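Local coordinates for protein ethylbenzene dehydrogenase alpha-subunit (Aromatoleum aromaticum, PDB 2IVF) that belongs to the molybdopterin oxidoreductase family and, as the alpha subunit of its enzyme, holds a molybdenum atom and an iron/sulfur cluster, at residues 76-81 with 673-678; 80-85 with 92-97; 335-340 with 395-400. All blocks are in the same frame, centred on the assembly; numbering follows the deposited sequence.

Interaction 1 (76-81 with 673-678); sequences KVNWGS and FVDRSV
Phe673 begins the contact by meeting Trp79, with its CD2 3.9 Å from Trp79 CB. The two side chains cross at about a right angle, and Trp79 CD1 lies at the edge of the phenyl ring, in its plane. The end of the indole leads away; NE1 donates to Lys764 O, and Lys93 makes a cation-pi contact with the ring. At Val674 the backbones come close: CA of Val674 is 4.3 Å from CA of Gly80, where no side chain intervenes. The CG2 branch of Val674 packs on CB of Ser81 at 3.7 Å.

Asp675 supplies the direct backbone link, its N donating to Trp79 O at 3.0 Å with an N-H...O angle of 161°. It is the one backbone hydrogen bond between these segments, in keeping with strand axes at 133°. The side chain of Asp675 takes over: OD2 receives Asn78 ND2 at 3.1 Å, from above the carboxylate plane, with amide and carboxylate turned 73° apart. One step past Arg676, Ser677 lays OG against CB of Asn78 and donates to a water that in turn donates to both Trp79 O and Asp675 O. Finally Ser677 O accepts from Lys76 NZ at 2.6 Å, on a lone pair in its carbonyl plane; the lysine chain, extended beyond CG, carries the ammonium that far.

The contact thus ties strand 76-80, an outer strand of one antiparallel sheet, to the end of strand 670-676 of another. Lys76 NZ also donates to Asn78 OD1 at 2.9 Å, so the amide is held from both ends, consistent with its modelled flip. It lies hydrogen-bonded between two opposite charges: Lys76 NZ and Asp675 OD2, 6.1 Å apart, are too distant for a direct salt bridge.

Interaction 2 (80-85 with 92-97); sequences GSHLNI and CKFYVY. With SF4 (iron/sulfur cluster), chain K; MGD (2-amino-5,6-dimercapto-7-methyl-3,7,8a,9-tetrahydro-8-oxa-1,3,9,10-tetraaza-anthracen-4-one guanosine dinucleotide), chain M.
Gly80 and Phe94 form an antiparallel hydrogen-bonded pair beside the iron/sulfur cluster, in the N-terminal cluster-binding region of this molybdopterin oxidoreductase. Both polar backbone atoms of Gly80 are used: N donates to Phe94 O at 2.9 Å, and O accepts from Phe94 N at 2.8 Å. Lacking a side chain, Gly80 lets CG2 of Val96 settle 3.5 Å from its CA.

Next to the pair regular pairing ends, and a side chain replaces the backbone as donor. Ser81 OG, swung opposite its own N (chi1 -162°), gives its proton to Cys92 O at 2.6 Å, approaching from above the carbonyl plane. The backbone N and O of Ser81, by contrast, are buried with no partner in the model. The OG bond spans the base of the loop whose ends supply two ligands to different irons of the cluster. Cys92 SG binds FE2, and His82 ND1 binds FE3 at 2.2 Å, consistent with the histidine-plus-cysteines ligation known in relatives such as the respiratory nitrate reductases.

The second imidazole nitrogen is satisfied as well, since His82 NE2 is hydrogen-bonded to Tyr656 OH. With both nitrogens engaged the ring cannot turn freely, and its CE1 edge points at a face of Phe94 in an edge-to-face pair with planes 64° apart. Farther along, Ile85 N is bonded to His194 ND1 and Ile85 O to His855 NE2, where the loop reaches MGD. Lys93 turns the other way, its NZ bonded to Glu765 O and Gln111 OE1. Phe94 CE1 ends up 3.5 Å from the cluster sulfur S4.

Interaction 3 (335-340 with 395-400); sequences VRMDTG and TIQVRT
Met337 lays its sulfur over one face of the Arg399 guanidinium, displaced toward the rim, with SD 3.4 Å from NE of Arg399. The two side chains cross at about a right angle: the arginine runs straight from CG to NE, while the methionine folds at both outer torsions (chi3 91°), bringing CE as well as SD against it. At the other end of the contact Ile396 divides its branches between two charged residues. Its CD1 touches Arg336 NE at 3.4 Å, and its CG2 lies 3.7 Å from Asp338 OD2.

Those two charged groups are held by each other. Arg336 grips Asp338 side-on, NE reaching the syn lone pair of OD1 at 3.0 Å and NH2 donating to OD2 at 2.8 Å in a nearly straight bond of 168°. Thr339 CG2 lies over one face of the same guanidinium, which is thereby steadied both in its plane and above it.

The two strands belong to a three-stranded antiparallel sheet, with Arg399 on one face and Arg336 and Val398 on the other; strand 395-400 is central and 334-336 and 385-389 flank it. Val335 and Arg399 make the hydrogen-bonded pair, Arg336 and Val398 the non-hydrogen-bonded one, where Val398 CA approaches Val335 O at 3.1 Å in a CA-H...O contact. Met337 N still donates to Gln397 O at 3.0 Å before the chain turns off, Gly340 N closing back on Arg336 O.

Strand 395-400 leads directly into helix 401-408. Thr400 stands at the N-cap, its OG1 bonded to Glu403 N and to Leu382 O, and from within that helix Glu407 offers Arg399 NH1 a long, weak ion pair.

How the interactions relate
Interactions 1 and 2 are neighbours that share Gly80 and Ser81, with centres about 8 Å apart. Strand 76-80 pairs with strand 94-99 in its own sheet, Asn78 and Val96 being joined by a backbone hydrogen bond, and reaches strand 670-676 of a second sheet, far along the chain. Interaction 2 is fully buried, many of its polar atoms engaged in metal ligation and short hydrogen bonds, though Ser81 N and O lack partners in the model; interaction 1 is partly buried and uses lysine, amide, carboxylate and water. Interaction 3 lies about 59 Å from interaction 2 between centres, on the opposite side of the chain's centre, where partly exposed strands combine regular pairing with charged side chains.

Interaction 1 (76-81 with 673-678)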
loop_
_atom_site.group_PDB
_atom_site.type_symbol
_atom_site.label_atom_id
_atom_site.label_comp_id
_atom_site.label_asym_id
_atom_site.label_seq_id
_atom_site.Cartn_x
_atom_site.Cartn_y
_atom_site.Cartn_z
ATOM N N LYS A 76 -17.686 3.312 21.417
ATOM C CA LYS A 76 -16.857 4.501 21.607
ATOM C C LYS A 76 -15.894 4.723 20.465
ATOM O O LYS A 76 -15.690 3.869 19.609
ATOM C CB LYS A 76 -16.088 4.430 22.926
ATOM C CG LYS A 76 -15.067 3.357 22.955
ATOM C CD LYS A 76 -13.959 3.557 24.021
ATOM C CE LYS A 76 -12.851 2.484 23.741
ATOM N NZ LYS A 76 -11.501 2.785 24.293
ATOM N N VAL A 77 -15.300 5.902 20.446
ATOM C CA VAL A 77 -14.368 6.270 19.396
ATOM C C VAL A 77 -13.198 6.936 20.080
ATOM O O VAL A 77 -13.389 7.779 20.966
ATOM C CB VAL A 77 -14.986 7.237 18.353
ATOM C CG1 VAL A 77 -13.945 7.587 17.321
ATOM C CG2 VAL A 77 -16.247 6.627 17.706
ATOM N N ASN A 78 -12.006 6.521 19.688
ATOM C CA ASN A 78 -10.727 7.101 20.143
ATOM C C ASN A 78 -9.893 7.530 18.951
ATOM O O ASN A 78 -10.166 7.122 17.820
ATOM C CB ASN A 78 -9.924 6.026 20.875
ATOM C CG ASN A 78 -10.621 5.535 22.144
ATOM O OD1 ASN A 78 -11.400 4.609 22.102
ATOM N ND2 ASN A 78 -10.315 6.142 23.264
ATOM N N TRP A 79 -8.818 8.271 19.212
ATOM C CA TRP A 79 -7.878 8.602 18.181
ATOM C C TRP A 79 -6.932 7.444 17.917
ATOM O O TRP A 79 -6.446 6.795 18.825
ATOM C CB TRP A 79 -7.001 9.805 18.582
ATOM C CG TRP A 79 -7.696 11.088 18.710
ATOM C CD1 TRP A 79 -7.641 11.923 19.775
ATOM C CD2 TRP A 79 -8.554 11.700 17.761
ATOM N NE1 TRP A 79 -8.371 13.063 19.519
ATOM C CE2 TRP A 79 -8.946 12.945 18.293
ATOM C CE3 TRP A 79 -9.005 11.335 16.481
ATOM C CZ2 TRP A 79 -9.794 13.809 17.624
ATOM C CZ3 TRP A 79 -9.833 12.211 15.816
ATOM C CH2 TRP A 79 -10.206 13.425 16.376
ATOM N N GLY A 80 -6.675 7.196 16.639
ATOM C CA GLY A 80 -5.647 6.254 16.276
ATOM C C GLY A 80 -4.903 6.657 15.025
ATOM O O GLY A 80 -5.311 7.522 14.269
ATOM N N SER A 81 -3.752 6.029 14.878
ATOM C CA SER A 81 -2.941 6.090 13.689
ATOM C C SER A 81 -2.059 4.834 13.710
ATOM O O SER A 81 -2.244 3.954 14.579
ATOM C CB SER A 81 -2.098 7.373 13.604
ATOM O OG SER A 81 -1.657 7.569 12.279
ATOM N N PHE A 673 -1.574 11.557 17.550
ATOM C CA PHE A 673 -1.761 10.760 18.749
ATOM C C PHE A 673 -2.382 9.400 18.470
ATOM O O PHE A 673 -3.313 9.260 17.668
ATOM C CB PHE A 673 -2.655 11.536 19.710
ATOM C CG PHE A 673 -2.999 10.806 20.966
ATOM C CD1 PHE A 673 -2.010 10.392 21.831
ATOM C CD2 PHE A 673 -4.303 10.561 21.296
ATOM C CE1 PHE A 673 -2.335 9.714 23.051
ATOM C CE2 PHE A 673 -4.642 9.923 22.494
ATOM C CZ PHE A 673 -3.650 9.500 23.372
ATOM N N VAL A 674 -1.839 8.375 19.124
ATOM C CA VAL A 674 -2.385 7.064 19.014
ATOM C C VAL A 674 -2.764 6.647 20.420
ATOM O O VAL A 674 -1.915 6.468 21.284
ATOM C CB VAL A 674 -1.418 6.050 18.378
ATOM C CG1 VAL A 674 -2.099 4.661 18.298
ATOM C CG2 VAL A 674 -0.906 6.487 16.988
ATOM N N ASP A 675 -4.060 6.505 20.639
ATOM C CA ASP A 675 -4.554 6.133 21.923
ATOM C C ASP A 675 -4.425 4.624 22.131
ATOM O O ASP A 675 -4.300 3.841 21.183
ATOM C CB ASP A 675 -6.026 6.565 22.095
ATOM C CG ASP A 675 -6.404 6.850 23.547
ATOM O OD1 ASP A 675 -5.637 6.566 24.500
ATOM O OD2 ASP A 675 -7.529 7.356 23.752
ATOM N N ARG A 676 -4.495 4.240 23.387
ATOM C CA ARG A 676 -4.755 2.859 23.732
ATOM C C ARG A 676 -6.301 2.673 23.688
ATOM O O ARG A 676 -6.980 2.870 24.674
ATOM C CB ARG A 676 -4.144 2.575 25.094
ATOM C CG ARG A 676 -4.200 1.120 25.543
ATOM C CD ARG A 676 -3.577 0.999 26.924
ATOM N NE ARG A 676 -3.437 -0.369 27.402
ATOM C CZ ARG A 676 -4.351 -1.035 28.123
ATOM N NH1 ARG A 676 -5.524 -0.494 28.428
ATOM N NH2 ARG A 676 -4.094 -2.260 28.524
ATOM N N SER A 677 -6.834 2.300 22.534
ATOM C CA SER A 677 -8.281 2.130 22.339
ATOM C C SER A 677 -8.791 0.877 23.010
ATOM O O SER A 677 -9.852 0.887 23.586
ATOM C CB SER A 677 -8.644 2.085 20.851
ATOM O OG SER A 677 -8.462 3.336 20.242
ATOM N N VAL A 678 -7.980 -0.168 22.990
ATOM C CA VAL A 678 -8.313 -1.463 23.576
ATOM C C VAL A 678 -7.043 -2.024 24.189
ATOM O O VAL A 678 -5.944 -1.610 23.790
ATOM C CB VAL A 678 -8.811 -2.440 22.493
ATOM C CG1 VAL A 678 -10.154 -1.972 21.888
ATOM C CG2 VAL A 678 -7.742 -2.585 21.430
HETATM O O HOH W 1 -6.125 4.068 19.168
#

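Interaction 2 (80-85 with 92-97)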
loop_
_atom_site.group_PDB
_atom_site.type_symbol
_atom_site.label_atom_id
_atom_site.label_comp_id
_atom_site.label_asym_id
_atom_site.label_seq_id
_atom_site.Cartn_x
_atom_site.Cartn_y
_atom_site.Cartn_z
ATOM N N GLY A 80 -6.675 7.196 16.639
ATOM C CA GLY A 80 -5.647 6.254 16.276
ATOM C C GLY A 80 -4.903 6.657 15.025
ATOM O O GLY A 80 -5.311 7.522 14.269
ATOM N N SER A 81 -3.752 6.029 14.878
ATOM C CA SER A 81 -2.941 6.090 13.689
ATOM C C SER A 81 -2.059 4.834 13.710
ATOM O O SER A 81 -2.244 3.954 14.579
ATOM C CB SER A 81 -2.098 7.373 13.604
ATOM O OG SER A 81 -1.657 7.569 12.279
ATOM N N HIS A 82 -1.141 4.735 12.751
ATOM C CA HIS A 82 -0.294 3.548 12.551
ATOM C C HIS A 82 1.189 3.934 12.661
ATOM O O HIS A 82 1.585 4.959 12.150
ATOM C CB HIS A 82 -0.698 2.941 11.203
ATOM C CG HIS A 82 -2.185 2.981 10.980
ATOM N ND1 HIS A 82 -2.806 3.843 10.088
ATOM C CD2 HIS A 82 -3.183 2.369 11.658
ATOM C CE1 HIS A 82 -4.117 3.723 10.202
ATOM N NE2 HIS A 82 -4.374 2.812 11.129
ATOM N N LEU A 83 1.986 3.138 13.375
ATOM C CA LEU A 83 3.363 3.515 13.660
ATOM C C LEU A 83 4.336 2.924 12.647
ATOM O O LEU A 83 5.467 3.371 12.573
ATOM C CB LEU A 83 3.724 3.124 15.083
ATOM C CG LEU A 83 2.962 3.890 16.181
ATOM C CD1 LEU A 83 2.699 5.364 15.854
ATOM C CD2 LEU A 83 1.648 3.214 16.463
ATOM N N ASN A 84 3.860 1.967 11.845
ATOM C CA ASN A 84 4.577 1.466 10.673
ATOM C C ASN A 84 5.116 2.613 9.879
ATOM O O ASN A 84 4.485 3.606 9.734
ATOM C CB ASN A 84 3.763 0.453 9.814
ATOM C CG ASN A 84 2.406 0.942 9.337
ATOM O OD1 ASN A 84 1.485 0.116 9.109
ATOM N ND2 ASN A 84 2.243 2.271 9.159
ATOM N N ILE A 85 6.361 2.504 9.449
ATOM C CA ILE A 85 6.946 3.603 8.711
ATOM C C ILE A 85 6.550 3.579 7.235
ATOM O O ILE A 85 7.277 3.131 6.361
ATOM C CB ILE A 85 8.480 3.723 8.931
ATOM C CG1 ILE A 85 8.777 3.940 10.420
ATOM C CG2 ILE A 85 9.024 4.902 8.121
ATOM C CD1 ILE A 85 8.013 5.188 11.071
ATOM N N CYS A 92 -1.607 9.922 9.657
ATOM C CA CYS A 92 -3.017 10.066 9.415
ATOM C C CYS A 92 -3.808 9.828 10.658
ATOM O O CYS A 92 -3.671 8.768 11.247
ATOM C CB CYS A 92 -3.426 9.026 8.386
ATOM S SG CYS A 92 -2.416 8.962 6.936
ATOM N N LYS A 93 -4.642 10.799 11.044
ATOM C CA LYS A 93 -5.475 10.711 12.215
ATOM C C LYS A 93 -6.771 9.968 11.881
ATOM O O LYS A 93 -7.494 10.364 10.947
ATOM C CB LYS A 93 -5.813 12.091 12.729
ATOM C CG LYS A 93 -6.510 12.044 14.124
ATOM C CD LYS A 93 -6.586 13.436 14.789
ATOM C CE LYS A 93 -7.531 14.370 14.018
ATOM N NZ LYS A 93 -7.994 15.565 14.789
ATOM N N PHE A 94 -7.025 8.894 12.613
ATOM C CA PHE A 94 -8.247 8.116 12.452
ATOM C C PHE A 94 -9.109 8.128 13.682
ATOM O O PHE A 94 -8.628 8.229 14.806
ATOM C CB PHE A 94 -7.926 6.656 12.169
ATOM C CG PHE A 94 -7.540 6.380 10.737
ATOM C CD1 PHE A 94 -6.372 6.830 10.252
ATOM C CD2 PHE A 94 -8.395 5.697 9.883
ATOM C CE1 PHE A 94 -6.001 6.576 8.965
ATOM C CE2 PHE A 94 -8.032 5.443 8.591
ATOM C CZ PHE A 94 -6.832 5.899 8.127
ATOM N N TYR A 95 -10.388 7.944 13.427
ATOM C CA TYR A 95 -11.341 7.567 14.445
ATOM C C TYR A 95 -11.221 6.080 14.502
ATOM O O TYR A 95 -11.279 5.412 13.466
ATOM C CB TYR A 95 -12.726 7.919 14.024
ATOM C CG TYR A 95 -12.994 9.374 13.940
ATOM C CD1 TYR A 95 -12.777 10.219 15.049
ATOM C CD2 TYR A 95 -13.533 9.928 12.785
ATOM C CE1 TYR A 95 -13.042 11.567 14.969
ATOM C CE2 TYR A 95 -13.846 11.231 12.736
ATOM C CZ TYR A 95 -13.591 12.057 13.815
ATOM O OH TYR A 95 -13.869 13.396 13.725
ATOM N N VAL A 96 -10.999 5.573 15.699
ATOM C CA VAL A 96 -10.976 4.134 15.975
ATOM C C VAL A 96 -12.250 3.777 16.698
ATOM O O VAL A 96 -12.532 4.288 17.817
ATOM C CB VAL A 96 -9.733 3.757 16.810
ATOM C CG1 VAL A 96 -9.710 2.198 17.138
ATOM C CG2 VAL A 96 -8.475 4.201 16.009
ATOM N N TYR A 97 -13.061 2.935 16.059
ATOM C CA TYR A 97 -14.423 2.633 16.538
ATOM C C TYR A 97 -14.411 1.315 17.270
ATOM O O TYR A 97 -14.057 0.293 16.702
ATOM C CB TYR A 97 -15.422 2.503 15.391
ATOM C CG TYR A 97 -15.627 3.735 14.582
ATOM C CD1 TYR A 97 -14.703 4.100 13.606
ATOM C CD2 TYR A 97 -16.784 4.480 14.722
ATOM C CE1 TYR A 97 -14.890 5.189 12.838
ATOM C CE2 TYR A 97 -17.007 5.626 13.929
ATOM C CZ TYR A 97 -16.052 5.959 12.990
ATOM O OH TYR A 97 -16.217 7.056 12.208
HETATM FE FE1 SF4 K . -1.603 4.445 5.779
HETATM FE FE2 SF4 K . -1.632 6.883 6.974
HETATM FE FE3 SF4 K . -1.641 4.690 8.486
HETATM FE FE4 SF4 K . 0.613 5.361 7.072
HETATM S S1 SF4 K . -0.248 6.491 8.834
HETATM S S2 SF4 K . -0.390 3.240 7.262
HETATM S S3 SF4 K . -0.362 6.301 5.229
HETATM S S4 SF4 K . -3.323 5.341 7.053
HETATM P PB MGD M . 10.486 2.944 -4.228
HETATM O O1B MGD M . 9.219 2.277 -3.821
HETATM O O2B MGD M . 11.709 2.107 -4.119
HETATM O O3B MGD M . 10.811 4.306 -3.503
HETATM O O3A MGD M . 9.182 4.620 -1.569
HETATM P PA MGD M . 9.845 5.402 -2.792
HETATM O O1A MGD M . 8.727 5.834 -3.638
HETATM O O2A MGD M . 10.763 6.412 -2.299
HETATM O "O5'" MGD M . 10.370 3.447 -5.751
HETATM C "C5'" MGD M . 9.965 2.516 -6.766
HETATM C "C4'" MGD M . 10.227 3.105 -8.149
HETATM O "O4'" MGD M . 11.626 3.199 -8.380
HETATM C "C3'" MGD M . 9.782 2.005 -9.084
HETATM O "O3'" MGD M . 8.425 2.270 -9.420
HETATM C "C2'" MGD M . 10.725 2.175 -10.281
HETATM O "O2'" MGD M . 9.976 2.606 -11.433
HETATM C "C1'" MGD M . 11.715 3.254 -9.812
HETATM N N9 MGD M . 13.083 2.876 -10.239
HETATM C C8 MGD M . 13.746 1.734 -10.001
HETATM N N7 MGD M . 14.981 1.788 -10.513
HETATM C C5 MGD M . 15.098 3.017 -11.078
HETATM C C6 MGD M . 16.077 3.699 -11.787
HETATM O O6 MGD M . 17.186 3.240 -12.089
HETATM N N1 MGD M . 15.783 5.002 -12.201
HETATM C C2 MGD M . 14.563 5.657 -11.977
HETATM N N2 MGD M . 14.365 6.938 -12.441
HETATM N N3 MGD M . 13.642 4.987 -11.270
HETATM C C4 MGD M . 13.885 3.706 -10.857
HETATM C C10 MGD M . 9.954 4.049 -0.577
HETATM C C11 MGD M . 9.377 4.443 0.761
HETATM O O11 MGD M . 8.075 4.023 0.795
HETATM C C12 MGD M . 10.173 3.945 1.976
HETATM S S12 MGD M . 11.926 3.808 1.946
HETATM C C13 MGD M . 9.506 3.601 3.125
HETATM S S13 MGD M . 10.407 3.068 4.501
HETATM C C14 MGD M . 8.018 3.661 3.187
HETATM N N15 MGD M . 7.529 2.268 2.985
HETATM C C16 MGD M . 6.272 2.009 2.406
HETATM C C17 MGD M . 5.724 0.754 2.336
HETATM O O17 MGD M . 6.336 -0.252 2.771
HETATM N N18 MGD M . 4.460 0.618 1.728
HETATM C C19 MGD M . 3.758 1.673 1.235
HETATM N N19 MGD M . 2.559 1.429 0.669
HETATM N N20 MGD M . 4.343 2.879 1.289
HETATM C C21 MGD M . 5.535 3.064 1.878
HETATM N N22 MGD M . 6.108 4.331 1.930
HETATM C C23 MGD M . 7.524 4.543 2.006
#

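Interaction 3 (335-340 with 395-400)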
loop_
_atom_site.group_PDB
_atom_site.type_symbol
_atom_site.label_atom_id
_atom_site.label_comp_id
_atom_site.label_asym_id
_atom_site.label_seq_id
_atom_site.Cartn_x
_atom_site.Cartn_y
_atom_site.Cartn_z
ATOM N N VAL A 335 40.504 25.065 -10.675
ATOM C CA VAL A 335 41.102 23.776 -10.539
ATOM C C VAL A 335 42.387 23.810 -11.342
ATOM O O VAL A 335 42.456 24.431 -12.401
ATOM C CB VAL A 335 40.138 22.663 -11.038
ATOM C CG1 VAL A 335 40.787 21.314 -10.902
ATOM C CG2 VAL A 335 38.862 22.691 -10.248
ATOM N N ARG A 336 43.415 23.190 -10.785
ATOM C CA ARG A 336 44.735 23.131 -11.370
ATOM C C ARG A 336 44.717 22.082 -12.465
ATOM O O ARG A 336 44.204 20.976 -12.261
ATOM C CB ARG A 336 45.756 22.740 -10.296
ATOM C CG ARG A 336 45.937 23.772 -9.182
ATOM C CD ARG A 336 46.932 23.334 -8.117
ATOM N NE ARG A 336 48.210 22.914 -8.675
ATOM C CZ ARG A 336 49.319 22.707 -7.962
ATOM N NH1 ARG A 336 49.346 22.892 -6.653
ATOM N NH2 ARG A 336 50.406 22.292 -8.569
ATOM N N MET A 337 45.252 22.423 -13.628
ATOM C CA MET A 337 45.300 21.479 -14.750
ATOM C C MET A 337 46.427 20.454 -14.620
ATOM O O MET A 337 46.443 19.460 -15.349
ATOM C CB MET A 337 45.406 22.222 -16.078
ATOM C CG MET A 337 44.143 22.988 -16.444
ATOM S SD MET A 337 42.783 21.883 -16.738
ATOM C CE MET A 337 42.012 21.742 -15.117
ATOM N N ASP A 338 47.354 20.676 -13.696
ATOM C CA ASP A 338 48.397 19.691 -13.441
ATOM C C ASP A 338 48.007 18.597 -12.425
ATOM O O ASP A 338 48.313 17.422 -12.657
ATOM C CB ASP A 338 49.698 20.387 -13.044
ATOM C CG ASP A 338 49.587 21.206 -11.767
ATOM O OD1 ASP A 338 48.468 21.475 -11.299
ATOM O OD2 ASP A 338 50.647 21.588 -11.228
ATOM N N THR A 339 47.370 18.957 -11.310
ATOM C CA THR A 339 47.049 17.974 -10.258
ATOM C C THR A 339 45.563 17.574 -10.251
ATOM O O THR A 339 45.194 16.525 -9.716
ATOM C CB THR A 339 47.387 18.491 -8.840
ATOM O OG1 THR A 339 46.559 19.615 -8.516
ATOM C CG2 THR A 339 48.867 18.877 -8.712
ATOM N N GLY A 340 44.713 18.400 -10.857
ATOM C CA GLY A 340 43.288 18.155 -10.865
ATOM C C GLY A 340 42.602 18.588 -9.579
ATOM O O GLY A 340 41.444 18.283 -9.341
ATOM N N THR A 395 54.195 28.882 -13.064
ATOM C CA THR A 395 52.866 29.211 -13.580
ATOM C C THR A 395 52.209 27.959 -14.154
ATOM O O THR A 395 52.847 27.183 -14.866
ATOM C CB THR A 395 52.940 30.314 -14.674
ATOM O OG1 THR A 395 53.577 31.466 -14.127
ATOM C CG2 THR A 395 51.536 30.719 -15.176
ATOM N N ILE A 396 50.935 27.769 -13.838
ATOM C CA ILE A 396 50.188 26.642 -14.356
ATOM C C ILE A 396 48.889 27.143 -14.942
ATOM O O ILE A 396 48.449 28.252 -14.642
ATOM C CB ILE A 396 49.887 25.603 -13.264
ATOM C CG1 ILE A 396 49.191 26.271 -12.059
ATOM C CG2 ILE A 396 51.198 24.908 -12.853
ATOM C CD1 ILE A 396 48.720 25.317 -11.009
ATOM N N GLN A 397 48.299 26.310 -15.791
ATOM C CA GLN A 397 46.976 26.540 -16.315
ATOM C C GLN A 397 45.979 26.135 -15.229
ATOM O O GLN A 397 46.165 25.111 -14.566
ATOM C CB GLN A 397 46.706 25.656 -17.543
ATOM C CG GLN A 397 47.184 26.175 -18.908
ATOM C CD GLN A 397 46.392 25.514 -20.043
ATOM O OE1 GLN A 397 45.200 25.193 -19.883
ATOM N NE2 GLN A 397 47.036 25.304 -21.173
ATOM N N VAL A 398 44.937 26.937 -15.064
ATOM C CA VAL A 398 43.835 26.612 -14.183
ATOM C C VAL A 398 42.568 26.911 -14.949
ATOM O O VAL A 398 42.573 27.768 -15.842
ATOM C CB VAL A 398 43.874 27.411 -12.871
ATOM C CG1 VAL A 398 45.183 27.121 -12.106
ATOM C CG2 VAL A 398 43.706 28.907 -13.131
ATOM N N ARG A 399 41.500 26.189 -14.624
ATOM C CA ARG A 399 40.214 26.446 -15.217
ATOM C C ARG A 399 39.154 26.180 -14.183
ATOM O O ARG A 399 39.393 25.483 -13.217
ATOM C CB ARG A 399 40.007 25.587 -16.461
ATOM C CG ARG A 399 39.712 24.128 -16.183
ATOM C CD ARG A 399 39.597 23.331 -17.473
ATOM N NE ARG A 399 39.397 21.897 -17.227
ATOM C CZ ARG A 399 39.504 20.943 -18.157
ATOM N NH1 ARG A 399 39.783 21.233 -19.422
ATOM N NH2 ARG A 399 39.325 19.681 -17.821
ATOM N N THR A 400 37.974 26.721 -14.412
ATOM C CA THR A 400 36.876 26.540 -13.505
ATOM C C THR A 400 36.357 25.115 -13.625
ATOM O O THR A 400 36.536 24.469 -14.662
ATOM C CB THR A 400 35.726 27.510 -13.843
ATOM O OG1 THR A 400 35.213 27.227 -15.145
ATOM C CG2 THR A 400 36.194 28.960 -13.776
#